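Local coordinates for protein lipid II:glycine glycyltransferase (Staphylococcus aureus, PDB 6SNR) that probably adds the first glycine of the pentaglycine bridge to the lysine of lipid II, using glycyl-tRNA as donor, during peptidoglycan synthesis, at residues 106-111 with 141-146; 135-140 with 365-370; 359-364 with 369-374. All blocks are in the same frame, centred on the assembly; numbering follows the deposited sequence.

Interaction 1 (106-111 with 141-146)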
ATOM      1  N   LYS A 106     -16.698   1.919  18.900  1.00 16.46           N
ATOM      2  CA  LYS A 106     -16.323   0.810  18.008  1.00 16.67           C
ATOM      3  C   LYS A 106     -14.810   0.818  17.845  1.00 17.04           C
ATOM      4  O   LYS A 106     -14.244   1.860  17.439  1.00 16.87           O
ATOM      5  CB  LYS A 106     -16.996   1.001  16.653  1.00 16.23           C
ATOM      6  CG  LYS A 106     -16.633  -0.088  15.589  1.00 15.93           C
ATOM      7  CD  LYS A 106     -17.343   0.164  14.303  1.00 16.74           C
ATOM      8  CE  LYS A 106     -18.845   0.063  14.424  1.00 18.36           C
ATOM      9  NZ  LYS A 106     -19.324  -1.292  14.833  1.00 19.37           N
ATOM     10  N   ILE A 107     -14.181  -0.347  18.057  1.00 14.85           N
ATOM     11  CA  ILE A 107     -12.725  -0.429  17.868  1.00 15.72           C
ATOM     12  C   ILE A 107     -12.374  -1.636  16.977  1.00 16.47           C
ATOM     13  O   ILE A 107     -13.191  -2.553  16.795  1.00 16.93           O
ATOM     14  CB  ILE A 107     -11.966  -0.568  19.184  1.00 15.66           C
ATOM     15  CG1 ILE A 107     -12.226  -1.957  19.822  1.00 16.01           C
ATOM     16  CG2 ILE A 107     -12.309   0.541  20.194  1.00 17.58           C
ATOM     17  CD1 ILE A 107     -11.397  -2.248  21.020  1.00 17.47           C
ATOM     18  N   ASP A 108     -11.172  -1.594  16.390  1.00 14.45           N
ATOM     19  CA  ASP A 108     -10.752  -2.624  15.420  1.00 14.67           C
ATOM     20  C   ASP A 108      -9.211  -2.636  15.295  1.00 14.39           C
ATOM     21  O   ASP A 108      -8.668  -2.386  14.206  1.00 15.91           O
ATOM     22  CB  ASP A 108     -11.486  -2.527  14.049  1.00 14.86           C
ATOM     23  CG  ASP A 108     -11.446  -1.182  13.380  1.00 15.33           C
ATOM     24  OD1 ASP A 108     -10.913  -0.199  13.943  1.00 15.21           O
ATOM     25  OD2 ASP A 108     -12.001  -1.018  12.299  1.00 17.00           O
ATOM     26  N   PRO A 109      -8.508  -2.908  16.392  1.00 15.08           N
ATOM     27  CA  PRO A 109      -7.073  -2.724  16.389  1.00 15.73           C
ATOM     28  C   PRO A 109      -6.367  -3.750  15.495  1.00 16.80           C
ATOM     29  O   PRO A 109      -6.915  -4.821  15.228  1.00 17.82           O
ATOM     30  CB  PRO A 109      -6.698  -2.906  17.844  1.00 17.52           C
ATOM     31  CG  PRO A 109      -7.741  -3.845  18.388  1.00 16.62           C
ATOM     32  CD  PRO A 109      -8.985  -3.407  17.680  1.00 17.35           C
ATOM     33  N   ASP A 110      -5.175  -3.417  15.035  1.00 18.22           N
ATOM     34  CA  ASP A 110      -4.388  -4.344  14.221  1.00 18.40           C
ATOM     35  C   ASP A 110      -3.638  -5.312  15.137  1.00 17.82           C
ATOM     36  O   ASP A 110      -2.458  -5.122  15.424  1.00 21.32           O
ATOM     37  CB  ASP A 110      -3.407  -3.567  13.365  1.00 19.63           C
ATOM     38  CG  ASP A 110      -2.659  -4.432  12.355  1.00 23.79           C
ATOM     39  OD1 ASP A 110      -2.915  -5.665  12.215  1.00 23.69           O
ATOM     40  OD2 ASP A 110      -1.761  -3.841  11.738  1.00 25.58           O
ATOM     41  N   VAL A 111      -4.355  -6.333  15.619  1.00 17.44           N
ATOM     42  CA  VAL A 111      -3.806  -7.388  16.451  1.00 17.94           C
ATOM     43  C   VAL A 111      -4.157  -8.701  15.760  1.00 18.39           C
ATOM     44  O   VAL A 111      -5.286  -8.949  15.449  1.00 18.15           O
ATOM     45  CB  VAL A 111      -4.352  -7.364  17.906  1.00 19.76           C
ATOM     46  CG1 VAL A 111      -3.844  -8.553  18.739  1.00 19.71           C
ATOM     47  CG2 VAL A 111      -3.962  -6.050  18.552  1.00 20.70           C
ATOM     48  N   TYR A 141     -18.245  -5.736   9.077  1.00 21.66           N
ATOM     49  CA  TYR A 141     -17.370  -4.802   9.753  1.00 22.49           C
ATOM     50  C   TYR A 141     -16.741  -3.830   8.767  1.00 21.93           C
ATOM     51  O   TYR A 141     -16.727  -4.050   7.584  1.00 22.53           O
ATOM     52  CB  TYR A 141     -16.343  -5.540  10.597  1.00 20.85           C
ATOM     53  CG  TYR A 141     -15.981  -6.984  10.206  1.00 20.60           C
ATOM     54  CD1 TYR A 141     -15.153  -7.221   9.162  1.00 20.00           C
ATOM     55  CD2 TYR A 141     -16.385  -8.070  10.997  1.00 21.17           C
ATOM     56  CE1 TYR A 141     -14.739  -8.491   8.840  1.00 20.56           C
ATOM     57  CE2 TYR A 141     -15.983  -9.381  10.683  1.00 20.71           C
ATOM     58  CZ  TYR A 141     -15.181  -9.568   9.581  1.00 20.96           C
ATOM     59  OH  TYR A 141     -14.738 -10.829   9.284  1.00 22.98           O
ATOM     60  N   ILE A 142     -16.217  -2.706   9.305  1.00 19.17           N
ATOM     61  CA  ILE A 142     -15.766  -1.610   8.481  1.00 18.33           C
ATOM     62  C   ILE A 142     -14.452  -1.883   7.724  1.00 18.71           C
ATOM     63  O   ILE A 142     -14.360  -1.608   6.525  1.00 21.70           O
ATOM     64  CB  ILE A 142     -15.634  -0.327   9.326  1.00 18.83           C
ATOM     65  CG1 ILE A 142     -16.984   0.026   9.948  1.00 18.25           C
ATOM     66  CG2 ILE A 142     -15.108   0.828   8.481  1.00 20.86           C
ATOM     67  CD1 ILE A 142     -16.914   1.239  10.889  1.00 18.72           C
ATOM     68  N   GLN A 143     -13.457  -2.352   8.432  1.00 17.44           N
ATOM     69  CA  GLN A 143     -12.162  -2.621   7.834  1.00 18.14           C
ATOM     70  C   GLN A 143     -12.063  -4.086   7.432  1.00 18.25           C
ATOM     71  O   GLN A 143     -12.732  -4.942   7.995  1.00 17.59           O
ATOM     72  CB  GLN A 143     -11.018  -2.308   8.785  1.00 17.57           C
ATOM     73  CG  GLN A 143     -10.959  -0.852   9.276  1.00 18.65           C
ATOM     74  CD  GLN A 143     -10.791   0.165   8.198  1.00 18.56           C
ATOM     75  OE1 GLN A 143     -10.118  -0.077   7.171  1.00 19.54           O
ATOM     76  NE2 GLN A 143     -11.400   1.351   8.390  1.00 17.89           N
ATOM     77  N   PRO A 144     -11.147  -4.366   6.498  1.00 17.67           N
ATOM     78  CA  PRO A 144     -10.840  -5.801   6.295  1.00 17.74           C
ATOM     79  C   PRO A 144     -10.268  -6.431   7.562  1.00 17.47           C
ATOM     80  O   PRO A 144      -9.454  -5.843   8.304  1.00 18.52           O
ATOM     81  CB  PRO A 144      -9.773  -5.782   5.205  1.00 17.24           C
ATOM     82  CG  PRO A 144      -9.828  -4.433   4.542  1.00 19.79           C
ATOM     83  CD  PRO A 144     -10.356  -3.497   5.623  1.00 17.93           C
ATOM     84  N   ARG A 145     -10.698  -7.667   7.848  1.00 17.45           N
ATOM     85  CA  ARG A 145     -10.195  -8.434   8.968  1.00 16.21           C
ATOM     86  C   ARG A 145      -9.008  -9.294   8.564  1.00 15.88           C
ATOM     87  O   ARG A 145      -8.367  -9.882   9.405  1.00 17.90           O
ATOM     88  CB  ARG A 145     -11.318  -9.320   9.584  1.00 17.79           C
ATOM     89  CG  ARG A 145     -10.924  -9.895  10.920  1.00 18.43           C
ATOM     90  CD  ARG A 145     -12.043 -10.655  11.645  1.00 20.43           C
ATOM     91  NE  ARG A 145     -12.350 -11.928  10.980  1.00 21.21           N
ATOM     92  CZ  ARG A 145     -11.642 -13.040  11.156  1.00 20.22           C
ATOM     93  NH1 ARG A 145     -10.566 -13.048  11.920  1.00 20.54           N
ATOM     94  NH2 ARG A 145     -11.983 -14.143  10.496  1.00 22.10           N
ATOM     95  N   MET A 146      -8.746  -9.399   7.250  1.00 16.85           N
ATOM     96  CA  MET A 146      -7.560 -10.056   6.744  1.00 16.90           C
ATOM     97  C   MET A 146      -6.919  -9.164   5.700  1.00 16.50           C
ATOM     98  O   MET A 146      -7.620  -8.630   4.840  1.00 16.22           O
ATOM     99  CB  MET A 146      -7.932 -11.436   6.126  1.00 17.19           C
ATOM    100  CG  MET A 146      -8.639 -12.339   7.087  1.00 18.55           C
ATOM    101  SD  MET A 146      -9.287 -13.819   6.208  1.00 20.93           S
ATOM    102  CE  MET A 146     -10.218 -14.490   7.557  1.00 23.61           C
TER
HETATM  103  O   HOH W   1     -13.483  -2.976  11.240  1.00 17.94           O
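OD2 of Asp-108 is gripped by several groups as it faces Gln-143: a water donates to it at 2.7 Å, and the hydroxyl of Tyr-71 hydrogen-bonds to it as well. The same water accepts from the backbone, lying 2.9 Å from N of Gln-143, so a single molecule ties the carboxylate to the second segment, with no direct hydrogen bond between the two. The methylene chain of Gln-143 also presses against this oxygen, its CG 3.2 Å from OD2 of Asp-108. Because the glutamine bends at chi2 (-61°), its amide turns off from the carboxylate, the two planes standing 65° apart, and Tyr-71 is the main polar partner of that amide. A short acid suits this place: it can use OD1 on the backbone N of Arg-74 and OD2 on the water and Tyr-71.

The apolar half of the contact is made by Lys-106 and Ile-142. The lysine runs out extended as far as CD, which meets CD1 of Ile-142 at 3.6 Å, then curls at chi3 (-64°) and chi4, carrying NZ into salt bridges with Asp-389, Glu-387 and Glu-401. A long aliphatic stem with a charged end thus does two jobs. Within 141-146, NE of Arg-145 donates to OH of Tyr-141 at 3.1 Å, the hydroxyl lying in the guanidinium plane; that hydroxyl also bonds to O of Glu-135.

Lys-106 lies near the end of strand 102-107, one residue before its last, Ile-107. This strand runs between strands 68-78 and 388-391 in one mixed sheet, whereas 141-146 leads into strand 146-151 of the other; the contact therefore sits where the chain passes between the two sheets.

Interaction 2 (135-140 with 365-370)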
ATOM      1  N   GLU A 135     -15.688 -13.704   7.118  1.00 21.96           N
ATOM      2  CA  GLU A 135     -14.759 -13.599   5.994  1.00 22.62           C
ATOM      3  C   GLU A 135     -13.886 -12.343   6.095  1.00 22.14           C
ATOM      4  O   GLU A 135     -14.330 -11.325   6.656  1.00 20.69           O
ATOM      5  CB  GLU A 135     -15.437 -13.591   4.624  1.00 25.60           C
ATOM      6  CG  GLU A 135     -15.748 -14.990   4.061  1.00 29.48           C
ATOM      7  CD  GLU A 135     -14.494 -15.597   3.402  1.00 24.45           C
ATOM      8  OE1 GLU A 135     -13.640 -16.139   4.103  1.00 45.51           O
ATOM      9  OE2 GLU A 135     -14.300 -15.444   2.213  1.00 40.63           O
ATOM     10  N   GLY A 136     -12.700 -12.397   5.495  1.00 20.53           N
ATOM     11  CA  GLY A 136     -11.771 -11.234   5.605  1.00 20.39           C
ATOM     12  C   GLY A 136     -12.421  -9.933   5.110  1.00 22.37           C
ATOM     13  O   GLY A 136     -12.214  -8.848   5.709  1.00 21.71           O
ATOM     14  N   LEU A 137     -13.227  -9.998   4.051  1.00 19.65           N
ATOM     15  CA  LEU A 137     -13.912  -8.795   3.532  1.00 21.07           C
ATOM     16  C   LEU A 137     -15.425  -8.755   3.770  1.00 19.00           C
ATOM     17  O   LEU A 137     -16.155  -8.100   3.011  1.00 23.20           O
ATOM     18  CB  LEU A 137     -13.579  -8.594   2.064  1.00 20.55           C
ATOM     19  CG  LEU A 137     -12.154  -8.215   1.702  1.00 21.01           C
ATOM     20  CD1 LEU A 137     -11.840  -8.390   0.229  1.00 24.23           C
ATOM     21  CD2 LEU A 137     -11.926  -6.776   2.175  1.00 22.53           C
ATOM     22  N   SER A 138     -15.890  -9.357   4.850  1.00 21.47           N
ATOM     23  CA  SER A 138     -17.264  -9.304   5.260  1.00 22.49           C
ATOM     24  C   SER A 138     -17.745  -7.866   5.342  1.00 26.40           C
ATOM     25  O   SER A 138     -17.047  -7.001   5.885  1.00 25.67           O
ATOM     26  CB  SER A 138     -17.471  -9.970   6.622  1.00 24.61           C
ATOM     27  OG  SER A 138     -18.823  -9.841   7.056  1.00 25.40           O
ATOM     28  N   LYS A 139     -18.918  -7.614   4.794  1.00 26.75           N
ATOM     29  CA  LYS A 139     -19.585  -6.311   5.022  1.00 27.21           C
ATOM     30  C   LYS A 139     -20.054  -6.088   6.492  1.00 25.76           C
ATOM     31  O   LYS A 139     -20.531  -4.992   6.836  1.00 26.54           O
ATOM     32  CB  LYS A 139     -20.749  -6.165   4.025  1.00 29.10           C
ATOM     33  N   ASP A 140     -19.899  -7.071   7.381  1.00 23.24           N
ATOM     34  CA  ASP A 140     -20.324  -6.946   8.787  1.00 23.87           C
ATOM     35  C   ASP A 140     -19.387  -6.082   9.644  1.00 24.08           C
ATOM     36  O   ASP A 140     -19.679  -5.757  10.812  1.00 26.60           O
ATOM     37  CB  ASP A 140     -20.487  -8.330   9.430  1.00 26.15           C
ATOM     38  CG  ASP A 140     -21.728  -9.032   8.978  1.00 33.24           C
ATOM     39  OD1 ASP A 140     -22.302  -8.604   7.950  1.00 38.51           O
ATOM     40  OD2 ASP A 140     -22.110 -10.003   9.677  1.00 41.35           O
ATOM     41  N   SER A 365     -16.293 -15.877  -6.589  1.00 38.26           N
ATOM     42  CA  SER A 365     -16.615 -14.878  -5.575  1.00 37.77           C
ATOM     43  C   SER A 365     -16.087 -13.498  -5.993  1.00 33.41           C
ATOM     44  O   SER A 365     -15.155 -13.385  -6.773  1.00 35.01           O
ATOM     45  CB  SER A 365     -16.106 -15.315  -4.204  1.00 40.16           C
ATOM     46  OG  SER A 365     -14.706 -15.402  -4.198  1.00 38.61           O
ATOM     47  N   GLU A 366     -16.723 -12.443  -5.504  1.00 34.88           N
ATOM     48  CA  GLU A 366     -16.405 -11.085  -5.964  1.00 34.22           C
ATOM     49  C   GLU A 366     -14.960 -10.644  -5.692  1.00 30.59           C
ATOM     50  O   GLU A 366     -14.414  -9.819  -6.429  1.00 33.83           O
ATOM     51  CB  GLU A 366     -17.389 -10.060  -5.396  1.00 38.20           C
ATOM     52  CG  GLU A 366     -17.568 -10.070  -3.889  1.00 41.12           C
ATOM     53  CD  GLU A 366     -18.511  -8.978  -3.393  1.00 44.43           C
ATOM     54  OE1 GLU A 366     -19.468  -9.311  -2.677  1.00 51.16           O
ATOM     55  OE2 GLU A 366     -18.302  -7.783  -3.700  1.00 50.08           O
ATOM     56  N   HIS A 367     -14.352 -11.211  -4.652  1.00 28.67           N
ATOM     57  CA  HIS A 367     -12.987 -10.837  -4.248  1.00 28.93           C
ATOM     58  C   HIS A 367     -11.843 -11.778  -4.701  1.00 27.95           C
ATOM     59  O   HIS A 367     -10.686 -11.620  -4.285  1.00 26.24           O
ATOM     60  CB  HIS A 367     -12.917 -10.671  -2.720  1.00 29.46           C
ATOM     61  CG  HIS A 367     -14.003  -9.817  -2.159  1.00 30.18           C
ATOM     62  ND1 HIS A 367     -14.252  -8.541  -2.607  1.00 31.25           N
ATOM     63  CD2 HIS A 367     -14.897 -10.045  -1.171  1.00 32.79           C
ATOM     64  CE1 HIS A 367     -15.262  -8.027  -1.938  1.00 31.38           C
ATOM     65  NE2 HIS A 367     -15.682  -8.922  -1.072  1.00 32.55           N
ATOM     66  N   TYR A 368     -12.119 -12.766  -5.567  1.00 26.19           N
ATOM     67  CA  TYR A 368     -11.063 -13.643  -6.006  1.00 26.29           C
ATOM     68  C   TYR A 368      -9.854 -12.911  -6.620  1.00 24.04           C
ATOM     69  O   TYR A 368      -8.703 -13.259  -6.360  1.00 22.73           O
ATOM     70  CB  TYR A 368     -11.607 -14.673  -7.029  1.00 27.86           C
ATOM     71  CG  TYR A 368     -10.509 -15.572  -7.514  1.00 28.65           C
ATOM     72  CD1 TYR A 368     -10.011 -16.574  -6.702  1.00 31.49           C
ATOM     73  CD2 TYR A 368      -9.920 -15.388  -8.768  1.00 31.65           C
ATOM     74  CE1 TYR A 368      -8.977 -17.383  -7.118  1.00 32.12           C
ATOM     75  CE2 TYR A 368      -8.881 -16.200  -9.208  1.00 31.78           C
ATOM     76  CZ  TYR A 368      -8.419 -17.195  -8.382  1.00 34.79           C
ATOM     77  OH  TYR A 368      -7.393 -18.001  -8.802  1.00 38.51           O
ATOM     78  N   GLY A 369     -10.094 -11.871  -7.410  1.00 23.73           N
ATOM     79  CA  GLY A 369      -9.011 -11.206  -8.097  1.00 23.46           C
ATOM     80  C   GLY A 369      -8.016 -10.588  -7.117  1.00 22.74           C
ATOM     81  O   GLY A 369      -6.788 -10.608  -7.343  1.00 22.59           O
ATOM     82  N   LEU A 370      -8.535 -10.094  -5.996  1.00 22.80           N
ATOM     83  CA  LEU A 370      -7.621  -9.558  -4.962  1.00 20.04           C
ATOM     84  C   LEU A 370      -6.674 -10.609  -4.408  1.00 19.53           C
ATOM     85  O   LEU A 370      -5.509 -10.323  -4.109  1.00 19.71           O
ATOM     86  CB  LEU A 370      -8.407  -8.959  -3.788  1.00 21.36           C
ATOM     87  CG  LEU A 370      -9.310  -7.782  -4.133  1.00 22.74           C
ATOM     88  CD1 LEU A 370     -10.231  -7.437  -2.975  1.00 24.11           C
ATOM     89  CD2 LEU A 370      -8.504  -6.574  -4.554  1.00 25.67           C
TER
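Leu-137 lies against His-367 at the N-cap position of helix 368-374, joining a type I turn (Glu-135 to Ser-138) to the type I turn from Ser-365 to Tyr-368 that leads into the helix. The tight part is a CH-pi contact: CD1 of Leu-137 stands over one face of the imidazole, 3.7 Å from the ring centroid and 16° off its normal. The same methyl reaches CD1 of Leu-370, one turn into the helix, at 3.7 Å. A branched leucine fits here because one methyl can serve both the flat ring and the helix flank, while its CB lies beside the CD2-NE2 side of the ring.

The opposite face of the imidazole is covered just as closely, by Glu-366, so the histidine is sandwiched between a methyl of Leu-137 and the CG methylene of Glu-366. The loose side is made of exposed residues: Glu-366 itself makes no contact across, and no hydrogen bond joins the segments. Beyond Leu-137 the loop continues through exposed Lys-139 and Asp-140, which do not touch 365-370; there an ST turn has N of Asp-140 donating to OG of Ser-138 at 3.0 Å.

Interaction 3 (359-364 with 369-374)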
ATOM      1  N   ASN A 359      -9.752 -15.112   2.738  1.00 19.08           N
ATOM      2  CA  ASN A 359      -8.803 -16.233   2.800  1.00 19.63           C
ATOM      3  C   ASN A 359      -9.150 -17.292   1.744  1.00 21.30           C
ATOM      4  O   ASN A 359     -10.071 -18.038   1.963  1.00 20.96           O
ATOM      5  CB  ASN A 359      -8.830 -16.876   4.165  1.00 20.42           C
ATOM      6  CG  ASN A 359      -7.742 -17.952   4.348  1.00 23.69           C
ATOM      7  OD1 ASN A 359      -6.986 -18.225   3.429  1.00 25.47           O
ATOM      8  ND2 ASN A 359      -7.657 -18.548   5.537  1.00 25.55           N
ATOM      9  N   ASP A 360      -8.401 -17.305   0.649  1.00 23.98           N
ATOM     10  CA  ASP A 360      -8.492 -18.329  -0.422  1.00 22.23           C
ATOM     11  C   ASP A 360      -9.909 -18.493  -0.925  1.00 23.18           C
ATOM     12  O   ASP A 360     -10.496 -19.594  -0.852  1.00 21.55           O
ATOM     13  CB  ASP A 360      -7.972 -19.638   0.104  1.00 21.68           C
ATOM     14  CG  ASP A 360      -7.790 -20.697  -1.015  1.00 23.44           C
ATOM     15  OD1 ASP A 360      -7.430 -20.325  -2.130  1.00 23.76           O
ATOM     16  OD2 ASP A 360      -8.075 -21.871  -0.726  1.00 26.56           O
ATOM     17  N   PRO A 361     -10.519 -17.397  -1.417  1.00 22.15           N
ATOM     18  CA  PRO A 361     -11.869 -17.516  -1.921  1.00 21.95           C
ATOM     19  C   PRO A 361     -11.948 -18.355  -3.211  1.00 21.67           C
ATOM     20  O   PRO A 361     -10.959 -18.478  -3.919  1.00 24.68           O
ATOM     21  CB  PRO A 361     -12.254 -16.061  -2.224  1.00 21.68           C
ATOM     22  CG  PRO A 361     -10.965 -15.420  -2.568  1.00 21.94           C
ATOM     23  CD  PRO A 361      -9.934 -16.057  -1.698  1.00 22.50           C
ATOM     24  N   ASP A 362     -13.140 -18.877  -3.486  1.00 28.57           N
ATOM     25  CA  ASP A 362     -13.437 -19.542  -4.772  1.00 29.60           C
ATOM     26  C   ASP A 362     -13.452 -18.533  -5.938  1.00 34.19           C
ATOM     27  O   ASP A 362     -13.578 -17.319  -5.745  1.00 31.39           O
ATOM     28  CB  ASP A 362     -14.810 -20.254  -4.683  1.00 28.10           C
ATOM     29  CG  ASP A 362     -14.809 -21.514  -3.772  1.00 27.50           C
ATOM     30  OD1 ASP A 362     -13.753 -22.038  -3.359  1.00 26.49           O
ATOM     31  OD2 ASP A 362     -15.923 -21.975  -3.439  1.00 29.64           O
ATOM     32  N   LYS A 363     -13.390 -19.050  -7.165  1.00 35.54           N
ATOM     33  CA  LYS A 363     -13.185 -18.216  -8.355  1.00 36.84           C
ATOM     34  C   LYS A 363     -14.438 -17.430  -8.753  1.00 38.64           C
ATOM     35  O   LYS A 363     -14.337 -16.385  -9.412  1.00 40.34           O
ATOM     36  CB  LYS A 363     -12.658 -19.079  -9.511  1.00 39.79           C
ATOM     37  N   ASP A 364     -15.602 -17.892  -8.304  1.00 36.90           N
ATOM     38  CA  ASP A 364     -16.865 -17.218  -8.577  1.00 40.94           C
ATOM     39  C   ASP A 364     -17.145 -16.073  -7.600  1.00 41.19           C
ATOM     40  O   ASP A 364     -18.133 -15.358  -7.761  1.00 43.66           O
ATOM     41  CB  ASP A 364     -18.019 -18.224  -8.531  1.00 40.09           C
ATOM     42  N   GLY A 369     -10.094 -11.871  -7.410  1.00 23.73           N
ATOM     43  CA  GLY A 369      -9.011 -11.206  -8.097  1.00 23.46           C
ATOM     44  C   GLY A 369      -8.016 -10.588  -7.117  1.00 22.74           C
ATOM     45  O   GLY A 369      -6.788 -10.608  -7.343  1.00 22.59           O
ATOM     46  N   LEU A 370      -8.535 -10.094  -5.996  1.00 22.80           N
ATOM     47  CA  LEU A 370      -7.621  -9.558  -4.962  1.00 20.04           C
ATOM     48  C   LEU A 370      -6.674 -10.609  -4.408  1.00 19.53           C
ATOM     49  O   LEU A 370      -5.509 -10.323  -4.109  1.00 19.71           O
ATOM     50  CB  LEU A 370      -8.407  -8.959  -3.788  1.00 21.36           C
ATOM     51  CG  LEU A 370      -9.310  -7.782  -4.133  1.00 22.74           C
ATOM     52  CD1 LEU A 370     -10.231  -7.437  -2.975  1.00 24.11           C
ATOM     53  CD2 LEU A 370      -8.504  -6.574  -4.554  1.00 25.67           C
ATOM     54  N   TRP A 371      -7.195 -11.825  -4.232  1.00 21.15           N
ATOM     55  CA  TRP A 371      -6.380 -12.921  -3.689  1.00 20.22           C
ATOM     56  C   TRP A 371      -5.326 -13.338  -4.714  1.00 22.46           C
ATOM     57  O   TRP A 371      -4.147 -13.459  -4.370  1.00 21.20           O
ATOM     58  CB  TRP A 371      -7.280 -14.071  -3.317  1.00 20.84           C
ATOM     59  CG  TRP A 371      -6.605 -15.351  -2.991  1.00 21.53           C
ATOM     60  CD1 TRP A 371      -6.527 -16.452  -3.813  1.00 24.68           C
ATOM     61  CD2 TRP A 371      -5.983 -15.723  -1.765  1.00 21.73           C
ATOM     62  NE1 TRP A 371      -5.885 -17.465  -3.170  1.00 23.77           N
ATOM     63  CE2 TRP A 371      -5.533 -17.047  -1.908  1.00 24.55           C
ATOM     64  CE3 TRP A 371      -5.757 -15.067  -0.540  1.00 21.00           C
ATOM     65  CZ2 TRP A 371      -4.892 -17.718  -0.884  1.00 23.89           C
ATOM     66  CZ3 TRP A 371      -5.114 -15.728   0.464  1.00 22.80           C
ATOM     67  CH2 TRP A 371      -4.677 -17.050   0.294  1.00 25.14           C
ATOM     68  N   ALA A 372      -5.762 -13.500  -5.971  1.00 23.25           N
ATOM     69  CA  ALA A 372      -4.887 -13.935  -7.065  1.00 25.20           C
ATOM     70  C   ALA A 372      -3.700 -12.986  -7.276  1.00 25.40           C
ATOM     71  O   ALA A 372      -2.560 -13.413  -7.548  1.00 25.50           O
ATOM     72  CB  ALA A 372      -5.708 -14.060  -8.351  1.00 27.56           C
ATOM     73  N   PHE A 373      -3.989 -11.687  -7.167  1.00 23.34           N
ATOM     74  CA  PHE A 373      -3.021 -10.612  -7.300  1.00 24.47           C
ATOM     75  C   PHE A 373      -2.088 -10.615  -6.098  1.00 22.08           C
ATOM     76  O   PHE A 373      -0.875 -10.656  -6.256  1.00 21.43           O
ATOM     77  CB  PHE A 373      -3.748  -9.262  -7.454  1.00 24.57           C
ATOM     78  CG  PHE A 373      -2.950  -8.048  -7.059  1.00 25.20           C
ATOM     79  CD1 PHE A 373      -1.673  -7.829  -7.516  1.00 27.52           C
ATOM     80  CD2 PHE A 373      -3.563  -7.049  -6.301  1.00 26.35           C
ATOM     81  CE1 PHE A 373      -0.966  -6.679  -7.161  1.00 27.48           C
ATOM     82  CE2 PHE A 373      -2.873  -5.913  -5.950  1.00 28.08           C
ATOM     83  CZ  PHE A 373      -1.578  -5.718  -6.396  1.00 27.73           C
ATOM     84  N   LYS A 374      -2.647 -10.518  -4.874  1.00 20.39           N
ATOM     85  CA  LYS A 374      -1.799 -10.230  -3.748  1.00 19.96           C
ATOM     86  C   LYS A 374      -0.926 -11.433  -3.312  1.00 19.93           C
ATOM     87  O   LYS A 374       0.169 -11.236  -2.825  1.00 19.67           O
ATOM     88  CB  LYS A 374      -2.657  -9.677  -2.583  1.00 19.39           C
ATOM     89  CG  LYS A 374      -3.314  -8.376  -2.982  1.00 19.24           C
ATOM     90  CD  LYS A 374      -4.410  -7.941  -1.983  1.00 18.24           C
ATOM     91  CE  LYS A 374      -5.216  -6.742  -2.478  1.00 18.99           C
ATOM     92  NZ  LYS A 374      -5.968  -5.995  -1.378  1.00 17.17           N
TER
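Trp-371 lays one face of its indole against the loop residues Asp-360 and Pro-361, and its course from CB outward maps the contact. CB touches the proline ring first, 3.7 Å from CD of Pro-361. With chi1 at 169°, CG lies opposite the backbone N, and the ring rises beside the loop; CG itself is 3.6 Å from the same CD. CD1 also keeps to the proline, whose CD makes a CH-pi contact with the five-membered ring, 25° off its normal. Farther along, Asp-360 takes over: its CA sits over that ring, 3.8 Å from the centroid, and CE2 and CZ2 lie beneath CA. NE1 comes within 3.4 Å of OD1 of Asp-360, the carboxylate plane being inclined 46° to the indole. On the six-membered ring, CE3, CZ3 and CH2 pass under the backbone N of Asp-360. At the tip, CH2 is 4.1 Å from OD1 of Asn-359.

Proline suits its place because it offers a rigid, polarised CD to an electron-rich face, and tryptophan because a broad indole can cover both residues at once. Met-148 of strand 146-151 also touches the indole, tying it to the neighbouring sheet. The arrangement is a proline-tryptophan CH-pi contact that folds the loop after strand 351-356 back onto the start of helix 368-374.

Interactions 2 and 3 both use helix 368-374 and share Gly-369 and Leu-370, their centres only about 8 Å apart; interaction 1 lies about 14 Å from interaction 2. The loop between strands 129-130 and 146-151 supplies a segment to interactions 1 and 2, and the two meet directly where N of Arg-145 bonds to O of Gly-136. Chemistry follows place. Interaction 1, partly buried at the end of a strand, joins its segments through a water bridge from a carboxylate and through aliphatic packing of a lysine stem. Interaction 2, at the surface, is apolar over a histidine face, and interaction 3, partly buried, lays a loop over an indole face by CH-pi contacts. Met-146 also packs on Asn-359, linking 1 with 3.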